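Local coordinates for protein GDP-mannose-dependent alpha-(1-6)-phosphatidylinositol monomannoside mannosyltransferase (Corynebacterium glutamicum, PDB 3OKP) that is a mannosyltransferase of the GT-B glycosyltransferase fold, built of two Rossmann-like domains, at residues Met278-Arg283 with Ile294-Ala299. Residues are numbered along the deposited sequence; the frame is centred on the assembly and turned at random.
With GDD (guanosine-5'-diphosphate-alpha-D-mannose), chain B.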
loop_
_atom_site.group_PDB
_atom_site.type_symbol
_atom_site.label_atom_id
_atom_site.label_comp_id
_atom_site.label_asym_id
_atom_site.label_seq_id
_atom_site.Cartn_x
_atom_site.Cartn_y
_atom_site.Cartn_z
ATOM N N MET A 278 10.513 -4.819 9.263
ATOM C CA MET A 278 10.236 -5.620 8.075
ATOM C C MET A 278 11.334 -5.307 7.061
ATOM O O MET A 278 11.200 -4.372 6.270
ATOM C CB MET A 278 8.836 -5.326 7.513
ATOM C CG MET A 278 8.307 -6.389 6.549
ATOM S SD MET A 278 8.753 -6.111 4.818
ATOM C CE MET A 278 7.480 -4.954 4.317
ATOM N N PRO A 279 12.439 -6.077 7.106
ATOM C CA PRO A 279 13.602 -5.805 6.265
ATOM C C PRO A 279 13.436 -6.373 4.853
ATOM O O PRO A 279 14.125 -7.325 4.474
ATOM C CB PRO A 279 14.747 -6.483 7.023
ATOM C CG PRO A 279 14.100 -7.617 7.757
ATOM C CD PRO A 279 12.644 -7.258 7.968
ATOM N N ALA A 280 12.519 -5.775 4.095
ATOM C CA ALA A 280 12.206 -6.200 2.729
ATOM C C ALA A 280 13.440 -6.235 1.828
ATOM O O ALA A 280 14.257 -5.310 1.841
ATOM C CB ALA A 280 11.132 -5.291 2.124
ATOM N N ARG A 281 13.572 -7.318 1.065
ATOM C CA ARG A 281 14.637 -7.448 0.073
ATOM C C ARG A 281 14.048 -7.687 -1.316
ATOM O O ARG A 281 12.987 -8.303 -1.452
ATOM C CB ARG A 281 15.617 -8.570 0.446
ATOM C CG ARG A 281 15.038 -9.980 0.374
ATOM C CD ARG A 281 16.118 -11.034 0.573
ATOM N NE ARG A 281 15.568 -12.388 0.557
ATOM C CZ ARG A 281 15.035 -13.003 1.611
ATOM N NH1 ARG A 281 14.973 -12.390 2.786
ATOM N NH2 ARG A 281 14.562 -14.237 1.487
ATOM N N THR A 282 14.735 -7.189 -2.339
ATOM C CA THR A 282 14.327 -7.424 -3.721
ATOM C C THR A 282 14.777 -8.811 -4.172
ATOM O O THR A 282 15.927 -9.201 -3.961
ATOM C CB THR A 282 14.864 -6.326 -4.664
ATOM O OG1 THR A 282 14.350 -5.059 -4.242
ATOM C CG2 THR A 282 14.433 -6.579 -6.109
ATOM N N ARG A 283 13.846 -9.549 -4.771
ATOM C CA ARG A 283 14.085 -10.902 -5.263
ATOM C C ARG A 283 13.513 -11.059 -6.669
ATOM O O ARG A 283 13.204 -10.069 -7.337
ATOM C CB ARG A 283 13.426 -11.923 -4.332
ATOM C CG ARG A 283 14.129 -12.126 -3.001
ATOM C CD ARG A 283 13.273 -12.935 -2.037
ATOM N NE ARG A 283 12.437 -13.920 -2.723
ATOM C CZ ARG A 283 12.744 -15.202 -2.897
ATOM N NH1 ARG A 283 13.882 -15.704 -2.431
ATOM N NH2 ARG A 283 11.898 -15.990 -3.536
ATOM N N ILE A 294 2.976 -0.180 2.747
ATOM C CA ILE A 294 2.010 0.512 3.597
ATOM C C ILE A 294 2.180 0.156 5.083
ATOM O O ILE A 294 1.873 0.971 5.952
ATOM C CB ILE A 294 0.538 0.310 3.101
ATOM C CG1 ILE A 294 -0.422 1.300 3.769
ATOM C CG2 ILE A 294 0.067 -1.110 3.305
ATOM C CD1 ILE A 294 -0.490 2.639 3.069
ATOM N N VAL A 295 2.695 -1.044 5.364
ATOM C CA VAL A 295 2.936 -1.478 6.747
ATOM C C VAL A 295 3.855 -0.526 7.526
ATOM O O VAL A 295 3.684 -0.355 8.733
ATOM C CB VAL A 295 3.464 -2.945 6.847
ATOM C CG1 VAL A 295 2.397 -3.940 6.394
ATOM C CG2 VAL A 295 4.764 -3.137 6.059
ATOM N N TYR A 296 4.813 0.091 6.830
ATOM C CA TYR A 296 5.731 1.058 7.440
ATOM C C TYR A 296 5.006 2.338 7.849
ATOM O O TYR A 296 5.342 2.959 8.862
ATOM C CB TYR A 296 6.864 1.420 6.478
ATOM C CG TYR A 296 7.703 0.262 5.976
ATOM C CD1 TYR A 296 8.387 -0.574 6.860
ATOM C CD2 TYR A 296 7.843 0.029 4.610
ATOM C CE1 TYR A 296 9.171 -1.633 6.391
ATOM C CE2 TYR A 296 8.625 -1.021 4.134
ATOM C CZ TYR A 296 9.286 -1.845 5.028
ATOM O OH TYR A 296 10.059 -2.878 4.550
ATOM N N LEU A 297 4.023 2.730 7.043
ATOM C CA LEU A 297 3.217 3.920 7.300
ATOM C C LEU A 297 2.243 3.672 8.439
ATOM O O LEU A 297 1.999 4.557 9.259
ATOM C CB LEU A 297 2.464 4.337 6.031
ATOM C CG LEU A 297 3.327 4.541 4.782
ATOM C CD1 LEU A 297 2.451 4.731 3.560
ATOM C CD2 LEU A 297 4.286 5.714 4.954
ATOM N N GLU A 298 1.699 2.456 8.483
ATOM C CA GLU A 298 0.811 2.016 9.555
ATOM C C GLU A 298 1.519 2.028 10.912
ATOM O O GLU A 298 0.943 2.452 11.914
ATOM C CB GLU A 298 0.268 0.616 9.248
ATOM C CG GLU A 298 -0.743 0.585 8.099
ATOM C CD GLU A 298 -1.092 -0.821 7.634
ATOM O OE1 GLU A 298 -0.456 -1.800 8.090
ATOM O OE2 GLU A 298 -2.008 -0.945 6.798
ATOM N N ALA A 299 2.772 1.570 10.925
ATOM C CA ALA A 299 3.590 1.546 12.136
ATOM C C ALA A 299 3.883 2.959 12.629
ATOM O O ALA A 299 3.706 3.261 13.811
ATOM C CB ALA A 299 4.887 0.795 11.882
HETATM N N2 GDD B . -5.995 -7.730 9.088
HETATM C C2 GDD B . -4.707 -8.061 8.824
HETATM N N1 GDD B . -4.138 -9.112 9.462
HETATM N N3 GDD B . -3.999 -7.337 7.926
HETATM C C4 GDD B . -2.706 -7.655 7.652
HETATM C C5 GDD B . -2.109 -8.728 8.294
HETATM C C6 GDD B . -2.852 -9.460 9.215
HETATM O O6 GDD B . -2.342 -10.433 9.809
HETATM N N7 GDD B . -0.843 -8.818 7.838
HETATM C C8 GDD B . -0.662 -7.826 6.935
HETATM N N9 GDD B . -1.800 -7.123 6.825
HETATM C "C1'" GDD B . -2.048 -5.944 5.956
HETATM C "C2'" GDD B . -1.284 -4.732 6.464
HETATM O "O2'" GDD B . -2.004 -4.044 7.491
HETATM C "C3'" GDD B . -1.109 -3.895 5.213
HETATM O "O3'" GDD B . -2.197 -2.974 5.074
HETATM C "C4'" GDD B . -1.131 -4.899 4.063
HETATM O "O4'" GDD B . -1.608 -6.137 4.608
HETATM C "C5'" GDD B . 0.258 -5.101 3.460
HETATM O "O5'" GDD B . 0.456 -4.242 2.334
HETATM P PA GDD B . 1.779 -3.842 1.888
HETATM O O1A GDD B . 1.665 -2.927 1.043
HETATM O O2A GDD B . 2.452 -3.408 2.856
HETATM O O3A GDD B . 2.493 -4.959 1.298
HETATM P PB GDD B . 1.978 -5.806 0.235
HETATM O O2B GDD B . 1.299 -5.147 -0.581
HETATM O O3B GDD B . 2.940 -6.333 -0.365
HETATM O O1B GDD B . 1.170 -6.861 0.797
#
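Tyr296 reaches from the helix 294-301 to the end of strand 275-278, where its hydroxyl OH donates to the backbone O of Met278 at a short 2.5 Å. The acceptor lies at the ring edge, in plane, and the hydroxyl meets the carbonyl nearly head-on (158°), tilted 16° from the carbonyl plane. The Met278 side chain, bent at chi2 and chi3, crosses that of Tyr296 at about a right angle, with CE beside the hydroxyl end, 3.3 Å from Tyr296 OH. Met278 SD stands 5.4 Å from the Tyr296 ring centroid, 56° off the normal, an oblique Met-aromatic contact. Met278 CE also meets Val295 CG2 at 3.7 Å, while Ala280 CB touches Tyr296 OH at 3.6 Å. The Met278 O also takes a weak bond from Ala280 N, closing the inverse gamma turn centred on Pro279. Tyr296 also packs on Phe276 of strand 275-278 and on Val306 and Ala308 of strand 306-308. On the ligand side, Val295 CG1 packs 3.7 Å from C3' of GDD. Glu298, extended beyond CG, accepts hydrogen bonds from the O2' and O3' hydroxyls of GDD, through OE1 and OE2 respectively. It thus holds the ribose diol, as in GT-B nucleotide sites, while the Ile294 and Val295 amides make only weak bonds to the alpha-phosphate and would be expected to favour its negative charge; the buried phenol bond ties this helix to the strand end.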